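Local atomic coordinates of putative ABC-transporter ATP-binding protein (Alicyclobacillus acidocaldarius, PDB entry 1Z47), a protein that probably binds and hydrolyses ATP as the ATPase subunit of a putative ABC transporter for sulfate. Residues Ser311-Trp316 against Val327-Ala332. Residues are numbered along the deposited sequence; the frame is centred on the assembly and turned at random.
Sequences SYSACW and VHVPSA
S313 and C315 pair with V329 and V327 in an antiparallel beta hairpin, two neighbouring strands at one edge of a five-stranded antiparallel sheet in the C-terminal part of the chain. Both pairs are hydrogen-bonded, so four backbone N-H groups and four carbonyls are satisfied. S313 N reaches V329 O at 2.9 Å, almost straight (174°), and V329 N returns to S313 O. C315 N donates to V327 O at 2.7 Å; the reverse bond, V327 N to C315 O, is more bent. Between them, A314 and H328 form a non-hydrogen-bonded pair. Here the A314 backbone bonds to A307 on the neighbouring strand 301-308, and that of H328 to P286.

The Y312 and H328 rings stack face to face, with centroids 4.1 Å apart and planes at 25°. Y312 CE1 lies over the centre of the imidazole, 3.5 Å from H328 CD2. Y312 CG sits between the backbone N and the carbonyl carbon (chi1 72°), which carries the ring over H328. The polar ends bond elsewhere: Y312 OH to K309 NZ, H328 NE2 to E326 OE2. Without the imidazole, as with an alanine here, one phenol face would probably lose its stacking partner and E326 OE2 this bond. On the opposite face of the sheet, V329 CG2 packs against S313 CB at 3.7 Å. Near the strand end, S331 OG bonds to G310 O.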
# COMPACT_ATOMS: atom_id res chain seq x y z
N SER B 311 -12.05 -5.24 7.86
CA SER B 311 -12.32 -4.61 9.15
C SER B 311 -13.40 -3.54 9.03
O SER B 311 -13.90 -3.04 10.04
CB SER B 311 -11.05 -3.95 9.69
OG SER B 311 -11.37 -3.00 10.68
N TYR B 312 -13.75 -3.17 7.80
CA TYR B 312 -14.76 -2.15 7.57
C TYR B 312 -15.21 -2.19 6.13
O TYR B 312 -14.54 -2.77 5.27
CB TYR B 312 -14.17 -0.76 7.88
CG TYR B 312 -13.16 -0.29 6.86
CD1 TYR B 312 -13.57 0.38 5.71
CD2 TYR B 312 -11.79 -0.58 6.99
CE1 TYR B 312 -12.67 0.75 4.71
CE2 TYR B 312 -10.87 -0.21 5.98
CZ TYR B 312 -11.32 0.45 4.84
OH TYR B 312 -10.45 0.80 3.83
N SER B 313 -16.37 -1.60 5.88
CA SER B 313 -16.93 -1.52 4.54
C SER B 313 -16.78 -0.07 4.06
O SER B 313 -17.10 0.88 4.79
CB SER B 313 -18.40 -1.92 4.56
OG SER B 313 -18.97 -1.91 3.26
N ALA B 314 -16.29 0.10 2.84
CA ALA B 314 -16.12 1.43 2.30
C ALA B 314 -17.37 1.79 1.53
O ALA B 314 -17.86 1.00 0.71
CB ALA B 314 -14.90 1.48 1.37
N CYS B 315 -17.91 2.97 1.80
CA CYS B 315 -19.10 3.40 1.11
C CYS B 315 -18.93 4.78 0.47
O CYS B 315 -18.63 5.76 1.16
CB CYS B 315 -20.28 3.40 2.08
SG CYS B 315 -21.88 3.70 1.28
N TRP B 316 -19.10 4.85 -0.84
CA TRP B 316 -19.02 6.12 -1.55
C TRP B 316 -20.44 6.64 -1.81
O TRP B 316 -21.30 5.91 -2.31
CB TRP B 316 -18.28 5.94 -2.88
CG TRP B 316 -16.79 5.74 -2.68
CD1 TRP B 316 -15.83 6.71 -2.56
CD2 TRP B 316 -16.12 4.49 -2.49
NE1 TRP B 316 -14.60 6.14 -2.29
CE2 TRP B 316 -14.75 4.78 -2.24
CE3 TRP B 316 -16.54 3.15 -2.48
CZ2 TRP B 316 -13.80 3.77 -2.00
CZ3 TRP B 316 -15.59 2.15 -2.24
CH2 TRP B 316 -14.24 2.47 -2.00
N VAL B 327 -16.97 7.08 2.96
CA VAL B 327 -17.32 6.83 4.34
C VAL B 327 -16.95 5.39 4.70
O VAL B 327 -17.10 4.49 3.88
CB VAL B 327 -18.86 7.00 4.56
CG1 VAL B 327 -19.24 6.63 6.01
CG2 VAL B 327 -19.29 8.46 4.22
N HIS B 328 -16.48 5.18 5.93
CA HIS B 328 -16.12 3.84 6.39
C HIS B 328 -17.10 3.39 7.46
O HIS B 328 -17.18 4.00 8.52
CB HIS B 328 -14.68 3.84 6.94
CG HIS B 328 -13.63 4.00 5.88
ND1 HIS B 328 -12.28 4.04 6.17
CD2 HIS B 328 -13.73 4.11 4.53
CE1 HIS B 328 -11.60 4.16 5.04
NE2 HIS B 328 -12.45 4.21 4.03
N VAL B 329 -17.87 2.35 7.18
CA VAL B 329 -18.83 1.85 8.18
C VAL B 329 -18.36 0.50 8.73
O VAL B 329 -17.71 -0.26 8.01
CB VAL B 329 -20.24 1.70 7.60
CG1 VAL B 329 -20.73 3.04 7.06
CG2 VAL B 329 -20.25 0.66 6.50
N PRO B 330 -18.68 0.18 10.00
CA PRO B 330 -18.28 -1.09 10.62
C PRO B 330 -18.61 -2.34 9.81
O PRO B 330 -19.60 -2.37 9.08
CB PRO B 330 -19.01 -1.06 11.97
CG PRO B 330 -20.21 -0.22 11.69
CD PRO B 330 -19.62 0.91 10.87
N SER B 331 -17.77 -3.37 9.92
CA SER B 331 -18.00 -4.62 9.20
C SER B 331 -19.43 -5.11 9.44
O SER B 331 -20.06 -5.72 8.57
CB SER B 331 -17.03 -5.70 9.65
OG SER B 331 -15.69 -5.32 9.38
N ALA B 332 -19.93 -4.83 10.64
CA ALA B 332 -21.28 -5.22 11.03
C ALA B 332 -22.36 -4.54 10.18
O ALA B 332 -23.55 -4.68 10.46
CB ALA B 332 -21.50 -4.89 12.51